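Side-chain contacts in E3 ubiquitin-protein ligase RNF31 (Mus musculus, PDB 5Y3T), which probably builds ubiquitin chains as a RING-type E3 ligase and, through the UBA region seen here, probably docks onto its HOIL-1 partner: residues Glu29-Leu34 with Asp82-Leu87; Tyr52-Val57 with Gln74-Ala79; Ala58-Gln63 with Glu89-Cys94; Arg99-Glu104 with Gln118-His123. One frame throughout, in Å; residues are numbered along the deposited sequence.

Contact 1 of 4, residues Glu29-Leu34 with Asp82-Leu87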
loop_
_atom_site.group_PDB
_atom_site.type_symbol
_atom_site.label_atom_id
_atom_site.label_comp_id
_atom_site.label_asym_id
_atom_site.label_seq_id
_atom_site.Cartn_x
_atom_site.Cartn_y
_atom_site.Cartn_z
ATOM N N GLU B 29 8.622 5.523 12.940
ATOM C CA GLU B 29 9.938 5.244 13.585
ATOM C C GLU B 29 9.965 5.468 15.087
ATOM O O GLU B 29 10.432 4.613 15.852
ATOM C CB GLU B 29 11.055 6.073 12.958
ATOM C CG GLU B 29 11.606 5.417 11.689
ATOM C CD GLU B 29 12.417 6.320 10.758
ATOM O OE1 GLU B 29 12.429 7.573 10.843
ATOM O OE2 GLU B 29 13.030 5.726 9.860
ATOM N N VAL B 30 9.461 6.610 15.516
ATOM C CA VAL B 30 9.459 6.916 16.930
ATOM C C VAL B 30 8.593 5.885 17.628
ATOM O O VAL B 30 9.042 5.274 18.565
ATOM C CB VAL B 30 8.973 8.357 17.235
ATOM C CG1 VAL B 30 8.730 8.587 18.731
ATOM C CG2 VAL B 30 10.005 9.344 16.754
ATOM N N PHE B 31 7.371 5.670 17.144
ATOM C CA PHE B 31 6.453 4.775 17.835
ATOM C C PHE B 31 6.924 3.297 17.819
ATOM O O PHE B 31 6.766 2.595 18.806
ATOM C CB PHE B 31 5.065 4.904 17.234
ATOM C CG PHE B 31 4.031 4.097 17.939
ATOM C CD1 PHE B 31 3.583 4.476 19.219
ATOM C CD2 PHE B 31 3.467 2.972 17.325
ATOM C CE1 PHE B 31 2.600 3.748 19.884
ATOM C CE2 PHE B 31 2.473 2.234 17.986
ATOM C CZ PHE B 31 2.034 2.627 19.266
ATOM N N SER B 32 7.483 2.860 16.693
ATOM C CA SER B 32 8.032 1.517 16.536
ATOM C C SER B 32 9.141 1.244 17.533
ATOM O O SER B 32 9.192 0.146 18.130
ATOM C CB SER B 32 8.563 1.304 15.115
ATOM O OG SER B 32 7.484 1.324 14.176
ATOM N N ALA B 33 9.982 2.266 17.740
ATOM C CA ALA B 33 11.010 2.231 18.756
ATOM C C ALA B 33 10.444 2.093 20.162
ATOM O O ALA B 33 10.898 1.221 20.921
ATOM C CB ALA B 33 11.862 3.446 18.663
ATOM N N LEU B 34 9.464 2.943 20.489
ATOM C CA LEU B 34 8.764 2.921 21.774
ATOM C C LEU B 34 8.162 1.547 22.053
ATOM O O LEU B 34 8.366 0.992 23.122
ATOM C CB LEU B 34 7.676 3.996 21.846
ATOM C CG LEU B 34 8.132 5.487 21.852
ATOM C CD1 LEU B 34 6.981 6.503 21.833
ATOM C CD2 LEU B 34 9.023 5.759 23.044
ATOM N N ASP B 82 5.546 -0.800 9.197
ATOM C CA ASP B 82 4.095 -0.927 8.978
ATOM C C ASP B 82 3.430 -1.712 10.110
ATOM O O ASP B 82 2.251 -1.491 10.388
ATOM C CB ASP B 82 3.768 -1.516 7.605
ATOM C CG ASP B 82 4.215 -0.596 6.449
ATOM O OD1 ASP B 82 4.438 0.643 6.621
ATOM O OD2 ASP B 82 4.382 -1.146 5.352
ATOM N N ARG B 83 4.208 -2.544 10.816
ATOM C CA ARG B 83 3.706 -3.276 11.936
ATOM C C ARG B 83 4.189 -2.666 13.233
ATOM O O ARG B 83 4.188 -3.319 14.282
ATOM C CB ARG B 83 4.111 -4.740 11.814
ATOM C CG ARG B 83 3.647 -5.407 10.526
ATOM C CD ARG B 83 2.172 -5.169 10.169
ATOM N NE ARG B 83 1.262 -5.497 11.268
ATOM C CZ ARG B 83 -0.031 -5.166 11.335
ATOM N NH1 ARG B 83 -0.631 -4.463 10.376
ATOM N NH2 ARG B 83 -0.733 -5.552 12.386
ATOM N N HIS B 84 4.579 -1.407 13.200
ATOM C CA HIS B 84 4.865 -0.711 14.465
ATOM C C HIS B 84 5.798 -1.426 15.420
ATOM O O HIS B 84 5.606 -1.352 16.619
ATOM C CB HIS B 84 3.556 -0.367 15.189
ATOM C CG HIS B 84 2.780 0.700 14.498
ATOM N ND1 HIS B 84 1.537 1.116 14.923
ATOM C CD2 HIS B 84 3.074 1.437 13.394
ATOM C CE1 HIS B 84 1.097 2.056 14.110
ATOM N NE2 HIS B 84 2.021 2.287 13.191
ATOM N N GLY B 85 6.827 -2.070 14.891
ATOM C CA GLY B 85 7.853 -2.676 15.745
ATOM C C GLY B 85 7.512 -4.052 16.309
ATOM O O GLY B 85 8.265 -4.587 17.138
ATOM N N ASN B 86 6.412 -4.657 15.866
ATOM C CA ASN B 86 6.147 -6.047 16.227
ATOM C C ASN B 86 7.035 -6.960 15.384
ATOM O O ASN B 86 6.770 -7.128 14.201
ATOM C CB ASN B 86 4.681 -6.373 16.001
ATOM C CG ASN B 86 4.305 -7.769 16.449
ATOM O OD1 ASN B 86 5.030 -8.753 16.213
ATOM N ND2 ASN B 86 3.136 -7.872 17.052
ATOM N N LEU B 87 8.054 -7.581 16.000
ATOM C CA LEU B 87 9.037 -8.386 15.254
ATOM C C LEU B 87 8.422 -9.502 14.411
ATOM O O LEU B 87 8.666 -9.576 13.188
ATOM C CB LEU B 87 10.120 -8.967 16.165
ATOM C CG LEU B 87 11.375 -9.483 15.464
ATOM C CD1 LEU B 87 11.855 -8.471 14.448
ATOM C CD2 LEU B 87 12.511 -9.812 16.444
#
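The Phe31 ring turns its edge, at CD2 and CE2, onto one face of the His84 imidazole; it is an offset edge-to-face pair with centroids 5.0 Å apart and planes at 82°. The nearest approach is Phe31 CE2 to His84 ND1, at 3.4 Å, while Phe31 CD2 lies 3.5 Å above the imidazole plane and toward its rim. Phe31 reaches this position with CG anti to its backbone N (chi1 -176°), which swings the ring out from helix 27-37 toward the turn. A flat, polarisable histidine suits the rim of an aromatic ring. Phe31 also packs on the backbone, and His84 on an apolar side chain, of another protein chain. Beside this pair, Ser32 OG meets His84 CA at 3.3 Å, but its hydrogen bond runs back within its own helix, to Glu28 O.

The turn itself ends helix 73-82 in a Schellman motif, with Gly85 N bonded to Trp80 O and His84 N to Leu81 O. The same residues form a type I' turn, Arg83 to Asn86, that leads into helix 87-107, where Asn86 OD1 N-caps by accepting from Glu89 N. Gly85 has positive phi (82°) and presses its backbone on Ser32, the two CA atoms 4.3 Å apart. Any CB at this glycine would collide with Ser32 O and with the preceding carbonyl, so only a residue without a side chain fits such a close turn.

Contact 2 of 4, residues Tyr52-Val57 with Gln74-Ala79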
loop_
_atom_site.group_PDB
_atom_site.type_symbol
_atom_site.label_atom_id
_atom_site.label_comp_id
_atom_site.label_asym_id
_atom_site.label_seq_id
_atom_site.Cartn_x
_atom_site.Cartn_y
_atom_site.Cartn_z
ATOM N N TYR B 52 20.467 -3.144 13.831
ATOM C CA TYR B 52 20.642 -4.528 14.310
ATOM C C TYR B 52 19.316 -5.249 14.223
ATOM O O TYR B 52 19.279 -6.426 13.870
ATOM C CB TYR B 52 21.168 -4.621 15.762
ATOM C CG TYR B 52 22.602 -4.152 16.022
ATOM C CD1 TYR B 52 23.580 -4.146 15.009
ATOM C CD2 TYR B 52 22.997 -3.758 17.317
ATOM C CE1 TYR B 52 24.878 -3.728 15.271
ATOM C CE2 TYR B 52 24.295 -3.351 17.585
ATOM C CZ TYR B 52 25.223 -3.339 16.557
ATOM O OH TYR B 52 26.501 -2.937 16.800
ATOM N N VAL B 53 18.233 -4.548 14.571
ATOM C CA VAL B 53 16.880 -5.097 14.425
ATOM C C VAL B 53 16.531 -5.354 12.962
ATOM O O VAL B 53 16.083 -6.438 12.654
ATOM C CB VAL B 53 15.803 -4.209 15.059
ATOM C CG1 VAL B 53 14.425 -4.823 14.843
ATOM C CG2 VAL B 53 16.101 -3.998 16.550
ATOM N N LEU B 54 16.809 -4.412 12.056
ATOM C CA LEU B 54 16.489 -4.609 10.611
ATOM C C LEU B 54 17.297 -5.728 10.007
ATOM O O LEU B 54 16.777 -6.523 9.207
ATOM C CB LEU B 54 16.607 -3.295 9.810
ATOM C CG LEU B 54 15.687 -2.165 10.361
ATOM C CD1 LEU B 54 15.811 -0.810 9.674
ATOM C CD2 LEU B 54 14.237 -2.609 10.336
ATOM N N GLU B 55 18.553 -5.844 10.449
ATOM C CA GLU B 55 19.420 -6.954 10.070
ATOM C C GLU B 55 18.760 -8.296 10.438
ATOM O O GLU B 55 18.771 -9.234 9.635
ATOM C CB GLU B 55 20.800 -6.729 10.714
ATOM C CG GLU B 55 21.937 -7.727 10.472
ATOM C CD GLU B 55 23.240 -7.269 11.171
ATOM O OE1 GLU B 55 23.749 -7.952 12.110
ATOM O OE2 GLU B 55 23.741 -6.182 10.801
ATOM N N MET B 56 18.138 -8.361 11.620
ATOM C CA MET B 56 17.489 -9.577 12.126
ATOM C C MET B 56 16.228 -9.882 11.342
ATOM O O MET B 56 15.958 -11.043 11.007
ATOM C CB MET B 56 17.165 -9.426 13.638
ATOM C CG MET B 56 16.318 -10.543 14.303
ATOM S SD MET B 56 16.287 -10.507 16.130
ATOM C CE MET B 56 15.807 -8.792 16.385
ATOM N N VAL B 57 15.460 -8.834 11.037
ATOM C CA VAL B 57 14.221 -8.977 10.241
ATOM C C VAL B 57 14.497 -9.639 8.883
ATOM O O VAL B 57 13.754 -10.554 8.478
ATOM C CB VAL B 57 13.494 -7.622 10.113
ATOM C CG1 VAL B 57 12.348 -7.655 9.101
ATOM C CG2 VAL B 57 12.975 -7.170 11.473
ATOM N N GLN B 74 15.689 -2.035 2.988
ATOM C CA GLN B 74 14.521 -1.181 2.677
ATOM C C GLN B 74 13.236 -2.015 2.881
ATOM O O GLN B 74 12.295 -1.533 3.444
ATOM C CB GLN B 74 14.575 -0.558 1.276
ATOM C CG GLN B 74 15.790 0.350 1.007
ATOM C CD GLN B 74 17.162 -0.387 0.847
ATOM O OE1 GLN B 74 17.415 -1.102 -0.140
ATOM N NE2 GLN B 74 18.047 -0.203 1.833
ATOM N N GLU B 75 13.241 -3.280 2.486
ATOM C CA GLU B 75 12.090 -4.167 2.749
ATOM C C GLU B 75 11.877 -4.540 4.219
ATOM O O GLU B 75 10.731 -4.634 4.669
ATOM C CB GLU B 75 12.197 -5.428 1.931
ATOM C CG GLU B 75 11.951 -5.143 0.456
ATOM C CD GLU B 75 12.313 -6.330 -0.374
ATOM O OE1 GLU B 75 13.525 -6.701 -0.349
ATOM O OE2 GLU B 75 11.388 -6.891 -0.998
ATOM N N ALA B 76 12.969 -4.722 4.958
ATOM C CA ALA B 76 12.877 -5.044 6.370
ATOM C C ALA B 76 12.281 -3.872 7.108
ATOM O O ALA B 76 11.400 -4.077 7.949
ATOM C CB ALA B 76 14.259 -5.379 6.936
ATOM N N ARG B 77 12.762 -2.666 6.773
ATOM C CA ARG B 77 12.378 -1.410 7.412
ATOM C C ARG B 77 10.919 -1.143 7.188
ATOM O O ARG B 77 10.178 -0.822 8.125
ATOM C CB ARG B 77 13.203 -0.212 6.842
ATOM C CG ARG B 77 12.919 1.169 7.432
ATOM C CD ARG B 77 13.756 2.301 6.795
ATOM N NE ARG B 77 13.379 3.644 7.317
ATOM C CZ ARG B 77 12.439 4.485 6.811
ATOM N NH1 ARG B 77 11.724 4.183 5.719
ATOM N NH2 ARG B 77 12.189 5.667 7.403
ATOM N N LYS B 78 10.503 -1.266 5.940
ATOM C CA LYS B 78 9.123 -0.985 5.572
ATOM C C LYS B 78 8.183 -1.910 6.391
ATOM O O LYS B 78 7.214 -1.437 6.972
ATOM C CB LYS B 78 8.967 -1.157 4.070
ATOM C CG LYS B 78 7.610 -0.790 3.490
ATOM C CD LYS B 78 7.664 -0.579 1.961
ATOM C CE LYS B 78 8.659 -1.461 1.148
ATOM N NZ LYS B 78 8.433 -2.948 1.096
ATOM N N ALA B 79 8.549 -3.187 6.520
ATOM C CA ALA B 79 7.754 -4.167 7.293
ATOM C C ALA B 79 7.761 -3.884 8.803
ATOM O O ALA B 79 6.720 -3.819 9.441
ATOM C CB ALA B 79 8.223 -5.587 7.001
#
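Arg77, whose aliphatic stem lies against Leu54, carries its charge beyond the contact to a salt bridge between its NH2 and Glu29 OE2 on helix 27-37. Its chain is extended from CG to NE, with CG anti to the backbone N (chi1 -179°), so the stem runs beside Leu54 in the same direction while the guanidinium leads away. An arginine thus serves twice here, as apolar cover near its backbone and as an ionic link at its end.

Leu54 spreads its two methyls over this residue: CD1 touches Arg77 CB at 3.9 Å, and CD2 settles on the backbone at Arg77 CA, 3.7 Å away. One turn further on, Val57 points CG1 at Ala76, reaching its CB at 3.7 Å. The Ala76 methyl is also held from the Leu54 side, where Leu54 O lies 3.6 Å from Ala76 CB. Because alanine is so short, the backbones can come close, with Leu54 CA and Ala76 CA 5.6 Å apart. Were Leu54 cut back to an alanine, a gap is likely to open beside Arg77 CA and CB, letting the arginine stem shift and weakening its aim at Glu29.

The short segments cross nearly at right angles, at 103° with their axes 8.6 Å apart, so the touching patch is compact. Trp80 of helix 73-82 also packs on Leu54, Leu87 of helix 87-107 reaches Val57, and Ala79 meets Cys94, placing this crossing amid helices 27-37, 42-64, 73-82 and 87-107.

Contact 3 of 4, residues Ala58-Gln63 with Glu89-Cys94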
loop_
_atom_site.group_PDB
_atom_site.type_symbol
_atom_site.label_atom_id
_atom_site.label_comp_id
_atom_site.label_asym_id
_atom_site.label_seq_id
_atom_site.Cartn_x
_atom_site.Cartn_y
_atom_site.Cartn_z
ATOM N N ALA B 58 15.584 -9.210 8.217
ATOM C CA ALA B 58 15.993 -9.752 6.899
ATOM C C ALA B 58 16.465 -11.191 6.930
ATOM O O ALA B 58 16.100 -11.993 6.048
ATOM C CB ALA B 58 17.062 -8.870 6.234
ATOM N N GLU B 59 17.281 -11.532 7.912
ATOM C CA GLU B 59 17.735 -12.939 8.058
ATOM C C GLU B 59 16.578 -13.867 8.408
ATOM O O GLU B 59 16.448 -14.922 7.790
ATOM C CB GLU B 59 18.977 -13.153 8.983
ATOM C CG GLU B 59 18.963 -12.574 10.395
ATOM C CD GLU B 59 20.373 -12.435 11.003
ATOM O OE1 GLU B 59 21.250 -13.294 10.725
ATOM O OE2 GLU B 59 20.616 -11.461 11.763
ATOM N N LEU B 60 15.717 -13.473 9.334
ATOM C CA LEU B 60 14.525 -14.295 9.683
ATOM C C LEU B 60 13.563 -14.391 8.516
ATOM O O LEU B 60 13.021 -15.467 8.251
ATOM C CB LEU B 60 13.788 -13.744 10.911
ATOM C CG LEU B 60 14.558 -13.626 12.226
ATOM C CD1 LEU B 60 13.683 -12.974 13.283
ATOM C CD2 LEU B 60 15.091 -14.967 12.714
ATOM N N ALA B 61 13.378 -13.296 7.777
ATOM C CA ALA B 61 12.630 -13.401 6.528
ATOM C C ALA B 61 13.204 -14.504 5.582
ATOM O O ALA B 61 12.463 -15.384 5.096
ATOM C CB ALA B 61 12.611 -12.055 5.845
ATOM N N GLY B 62 14.526 -14.455 5.330
ATOM C CA GLY B 62 15.215 -15.474 4.524
ATOM C C GLY B 62 15.069 -16.905 5.038
ATOM O O GLY B 62 14.935 -17.842 4.264
ATOM N N GLN B 63 15.096 -17.063 6.350
ATOM C CA GLN B 63 14.827 -18.344 6.982
ATOM C C GLN B 63 13.400 -18.857 6.826
ATOM O O GLN B 63 13.191 -20.050 6.628
ATOM C CB GLN B 63 15.172 -18.257 8.457
ATOM C CG GLN B 63 16.671 -18.151 8.646
ATOM C CD GLN B 63 17.061 -17.929 10.077
ATOM O OE1 GLN B 63 16.232 -18.042 10.998
ATOM N NE2 GLN B 63 18.339 -17.615 10.286
ATOM N N GLU B 89 5.318 -9.933 13.414
ATOM C CA GLU B 89 4.492 -9.458 12.295
ATOM C C GLU B 89 5.306 -8.866 11.155
ATOM O O GLU B 89 4.939 -9.008 9.994
ATOM C CB GLU B 89 3.473 -8.480 12.783
ATOM C CG GLU B 89 2.433 -9.208 13.601
ATOM C CD GLU B 89 1.305 -8.311 13.999
ATOM O OE1 GLU B 89 1.322 -7.073 13.686
ATOM O OE2 GLU B 89 0.410 -8.880 14.643
ATOM N N ALA B 90 6.437 -8.279 11.516
ATOM C CA ALA B 90 7.283 -7.562 10.600
ATOM C C ALA B 90 7.956 -8.538 9.690
ATOM O O ALA B 90 8.129 -8.275 8.498
ATOM C CB ALA B 90 8.313 -6.763 11.389
ATOM N N VAL B 91 8.327 -9.670 10.279
ATOM C CA VAL B 91 8.903 -10.779 9.556
ATOM C C VAL B 91 7.868 -11.367 8.621
ATOM O O VAL B 91 8.200 -11.659 7.474
ATOM C CB VAL B 91 9.477 -11.871 10.517
ATOM C CG1 VAL B 91 9.775 -13.182 9.775
ATOM C CG2 VAL B 91 10.752 -11.362 11.187
ATOM N N GLU B 92 6.646 -11.553 9.109
ATOM C CA GLU B 92 5.538 -12.088 8.314
ATOM C C GLU B 92 5.343 -11.233 7.093
ATOM O O GLU B 92 5.291 -11.768 5.984
ATOM C CB GLU B 92 4.191 -12.099 9.100
ATOM C CG GLU B 92 3.689 -13.417 9.719
ATOM C CD GLU B 92 2.660 -13.215 10.888
ATOM O OE1 GLU B 92 1.945 -12.177 11.009
ATOM O OE2 GLU B 92 2.569 -14.116 11.742
ATOM N N GLU B 93 5.211 -9.913 7.301
ATOM C CA GLU B 93 4.964 -8.970 6.198
ATOM C C GLU B 93 6.145 -8.783 5.279
ATOM O O GLU B 93 5.960 -8.503 4.104
ATOM C CB GLU B 93 4.506 -7.570 6.709
ATOM C CG GLU B 93 3.131 -7.598 7.385
ATOM C CD GLU B 93 2.055 -8.416 6.628
ATOM O OE1 GLU B 93 1.747 -8.064 5.483
ATOM O OE2 GLU B 93 1.491 -9.387 7.170
ATOM N N CYS B 94 7.376 -8.848 5.800
ATOM C CA CYS B 94 8.559 -8.715 4.928
ATOM C C CYS B 94 8.565 -9.841 3.846
ATOM O O CYS B 94 8.707 -9.601 2.630
ATOM C CB CYS B 94 9.803 -8.711 5.787
ATOM S SG CYS B 94 11.330 -8.534 4.879
#
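Ala61, Val91 and Cys94 form the buried part of this contact, where the backbones come closest, whereas Leu60 closes it at a partly exposed margin; the distances between touching atoms are alike in both. On the buried side Ala61 CB meets Cys94 SG at 3.9 Å, a methyl against a sulfur that behaves here as an apolar group. The thiol gets there with SG anti to its backbone N (chi1 -179°), directed across the interface. Val91 bridges the two parts through its branches: CG1 lies over the backbone of helix 42-64, 4.1 Å from Ala61 N, while CG2 turns to Leu60.

The fold is a bundle of the all-helical HOIP UBA pair, and the contact joins its helices 42-64 and 87-107, whose short segments cross at -59° with the axes 8.9 Å apart. Alanine suits the crossing point, since its single methyl lets Ala61 CA and Val91 CA approach to 5.5 Å. Phe71, from the loop between helices 42-64 and 73-82, packs on Ala61 and Cys94, adding an aromatic cover there.

Toward the margin, Leu60 and Val91 meet at about a right angle, with Val91 CG2 3.9 Å from both Leu60 CB and Leu60 CD1. Losing both methyl branches of Val91 to an alanine would probably strip Leu60 of its partner and open a gap over the backbone at Ala61. The other side of helix 87-107 is charged: Glu89 makes a salt bridge to Arg83, and Glu93 OE2 one to Arg96 NH1, and a long, weak ion pair runs from Glu93 OE2 to a basic residue of another chain.

Contact 4 of 4, residues Arg99-Glu104 with Gln118-His123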
loop_
_atom_site.group_PDB
_atom_site.type_symbol
_atom_site.label_atom_id
_atom_site.label_comp_id
_atom_site.label_asym_id
_atom_site.label_seq_id
_atom_site.Cartn_x
_atom_site.Cartn_y
_atom_site.Cartn_z
ATOM N N ARG B 99 6.909 -12.130 -1.471
ATOM C CA ARG B 99 6.078 -13.157 -2.117
ATOM C C ARG B 99 5.045 -12.579 -3.071
ATOM O O ARG B 99 4.886 -13.072 -4.188
ATOM C CB ARG B 99 5.360 -14.050 -1.092
ATOM C CG ARG B 99 4.872 -15.357 -1.693
ATOM C CD ARG B 99 4.031 -16.184 -0.733
ATOM N NE ARG B 99 4.869 -16.761 0.304
ATOM C CZ ARG B 99 4.680 -16.679 1.625
ATOM N NH1 ARG B 99 3.637 -16.038 2.177
ATOM N NH2 ARG B 99 5.565 -17.256 2.423
ATOM N N ARG B 100 4.351 -11.541 -2.634
ATOM C CA ARG B 100 3.302 -10.928 -3.426
ATOM C C ARG B 100 3.891 -10.284 -4.680
ATOM O O ARG B 100 3.277 -10.283 -5.777
ATOM C CB ARG B 100 2.553 -9.906 -2.548
ATOM C CG ARG B 100 1.418 -9.159 -3.226
ATOM C CD ARG B 100 0.668 -8.198 -2.315
ATOM N NE ARG B 100 1.519 -7.324 -1.509
ATOM C CZ ARG B 100 2.174 -6.237 -1.954
ATOM N NH1 ARG B 100 2.138 -5.854 -3.247
ATOM N NH2 ARG B 100 2.902 -5.530 -1.089
ATOM N N LYS B 101 5.082 -9.712 -4.526
ATOM C CA LYS B 101 5.703 -9.018 -5.634
ATOM C C LYS B 101 6.280 -9.996 -6.661
ATOM O O LYS B 101 6.224 -9.730 -7.830
ATOM C CB LYS B 101 6.728 -8.027 -5.132
ATOM C CG LYS B 101 6.076 -6.876 -4.411
ATOM C CD LYS B 101 7.085 -5.991 -3.724
ATOM C CE LYS B 101 6.464 -5.080 -2.664
ATOM N NZ LYS B 101 7.560 -4.548 -1.816
ATOM N N VAL B 102 6.781 -11.134 -6.218
ATOM C CA VAL B 102 7.268 -12.170 -7.111
ATOM C C VAL B 102 6.128 -12.793 -7.905
ATOM O O VAL B 102 6.276 -13.088 -9.097
ATOM C CB VAL B 102 8.091 -13.232 -6.326
ATOM C CG1 VAL B 102 8.216 -14.573 -7.078
ATOM C CG2 VAL B 102 9.461 -12.634 -5.963
ATOM N N HIS B 103 4.992 -12.976 -7.245
ATOM C CA HIS B 103 3.780 -13.439 -7.913
ATOM C C HIS B 103 3.345 -12.430 -8.986
ATOM O O HIS B 103 3.006 -12.839 -10.067
ATOM C CB HIS B 103 2.681 -13.708 -6.901
ATOM C CG HIS B 103 1.370 -14.061 -7.517
ATOM N ND1 HIS B 103 0.983 -15.364 -7.739
ATOM C CD2 HIS B 103 0.348 -13.281 -7.950
ATOM C CE1 HIS B 103 -0.218 -15.375 -8.289
ATOM N NE2 HIS B 103 -0.627 -14.125 -8.422
ATOM N N GLU B 104 3.406 -11.130 -8.721
ATOM C CA GLU B 104 3.076 -10.176 -9.779
ATOM C C GLU B 104 4.081 -10.185 -10.944
ATOM O O GLU B 104 3.691 -10.236 -12.124
ATOM C CB GLU B 104 2.952 -8.752 -9.265
ATOM C CG GLU B 104 1.883 -7.990 -10.056
ATOM C CD GLU B 104 1.933 -6.481 -9.905
ATOM O OE1 GLU B 104 2.576 -5.969 -8.952
ATOM O OE2 GLU B 104 1.315 -5.802 -10.759
ATOM N N GLN B 118 16.627 -11.226 -7.837
ATOM C CA GLN B 118 17.814 -10.338 -7.837
ATOM C C GLN B 118 17.412 -8.883 -8.036
ATOM O O GLN B 118 17.912 -8.030 -7.326
ATOM C CB GLN B 118 18.833 -10.741 -8.906
ATOM C CG GLN B 118 19.475 -12.109 -8.667
ATOM C CD GLN B 118 18.513 -13.296 -8.845
ATOM O OE1 GLN B 118 17.445 -13.163 -9.461
ATOM N NE2 GLN B 118 18.876 -14.455 -8.289
ATOM N N ALA B 119 16.482 -8.618 -8.970
ATOM C CA ALA B 119 15.976 -7.246 -9.227
ATOM C C ALA B 119 15.145 -6.636 -8.095
ATOM O O ALA B 119 15.178 -5.426 -7.899
ATOM C CB ALA B 119 15.152 -7.218 -10.504
ATOM N N LEU B 120 14.368 -7.465 -7.394
ATOM C CA LEU B 120 13.647 -6.996 -6.232
ATOM C C LEU B 120 14.613 -6.623 -5.110
ATOM O O LEU B 120 14.478 -5.566 -4.505
ATOM C CB LEU B 120 12.580 -8.016 -5.767
ATOM C CG LEU B 120 11.304 -7.962 -6.608
ATOM C CD1 LEU B 120 10.378 -9.105 -6.284
ATOM C CD2 LEU B 120 10.581 -6.622 -6.471
ATOM N N PHE B 121 15.583 -7.480 -4.842
ATOM C CA PHE B 121 16.654 -7.161 -3.869
ATOM C C PHE B 121 17.414 -5.905 -4.285
ATOM O O PHE B 121 17.589 -4.962 -3.474
ATOM C CB PHE B 121 17.636 -8.353 -3.682
ATOM C CG PHE B 121 18.799 -8.046 -2.780
ATOM C CD1 PHE B 121 18.632 -7.970 -1.407
ATOM C CD2 PHE B 121 20.061 -7.778 -3.310
ATOM C CE1 PHE B 121 19.708 -7.655 -0.576
ATOM C CE2 PHE B 121 21.131 -7.449 -2.484
ATOM C CZ PHE B 121 20.961 -7.401 -1.120
ATOM N N GLN B 122 17.850 -5.883 -5.544
ATOM C CA GLN B 122 18.612 -4.743 -6.096
ATOM C C GLN B 122 17.911 -3.399 -5.898
ATOM O O GLN B 122 18.582 -2.402 -5.647
ATOM C CB GLN B 122 18.968 -4.972 -7.589
ATOM C CG GLN B 122 20.264 -4.336 -8.078
ATOM C CD GLN B 122 21.498 -4.842 -7.309
ATOM O OE1 GLN B 122 21.690 -6.050 -7.125
ATOM N NE2 GLN B 122 22.320 -3.915 -6.839
ATOM N N HIS B 123 16.574 -3.367 -5.957
ATOM C CA HIS B 123 15.822 -2.090 -5.875
ATOM C C HIS B 123 15.003 -1.830 -4.621
ATOM O O HIS B 123 14.010 -1.094 -4.669
ATOM C CB HIS B 123 14.926 -2.016 -7.091
ATOM C CG HIS B 123 15.694 -1.802 -8.326
ATOM N ND1 HIS B 123 16.167 -2.846 -9.080
ATOM C CD2 HIS B 123 16.188 -0.671 -8.876
ATOM C CE1 HIS B 123 16.875 -2.366 -10.082
ATOM N NE2 HIS B 123 16.917 -1.052 -9.972
#
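Leu120 points its CD1 methyl at helix 87-107 and fits it into the notch between Val102 and Lys101. This is helix-to-helix packing within the HOIP UBA pair, where the short helix 116-122 rests on the long helix 87-107. The two partners approach the methyl from directions roughly perpendicular to each other: Val102 CG2 lies 3.7 Å from Leu120 CD1, and Lys101 CB 4.0 Å from it. The leucine and valine side chains are inclined to one another, so a single branch of each does the touching. Leu120 CG stands anti to its carbonyl carbon (chi1 -79°), which projects the branched end across the space between backbones that are well separated, Lys101 CA and Leu120 CA being 8.2 Å apart. A long leucine suits that distance, and it packs as well on Arg98 and Leu105 of the same facing helix.

Lys101 offers only the root of its chain to Leu120. Beyond CG it is extended and heads away from the leucine, taking NZ to a hydrogen bond with Gly125 O; a lysine is apt where a buried apolar stem must end in a polar group. Outside this contact, helix 87-107 also meets a second molecule, a basic residue of another protein chain pairing with Glu104 OE2.

Just past the end of helix 116-122, His123 folds its ring back on the last turn. Its ND1 donates to Ala119 O over 3.0 Å at 155°, nearly in the ring plane and on a carbonyl lone pair.

How the contacts relate
All four contacts are largely buried, but contacts 2 and 3 form the most continuous core: both use helix 42-64, their centres lie 8 Å apart, and Ala79 CB packs 3.6 Å from Cys94 N between them. Both rely on small alanines where helices cross. Contact 1, farther from the centre of the chain (15 Å, against 9 Å for contact 2), instead joins a helix to a turn through aromatic and glycine-dependent geometry, and it ties to contact 2 by the Glu29-Arg77 salt bridge and to contact 3 by Arg83-Glu89. Contact 4 is the smallest, shares helix 87-107 with contact 3 without touching it, and meets contact 2 through two like-charged groups, Lys78 NZ and Lys101 NZ, which is no bond.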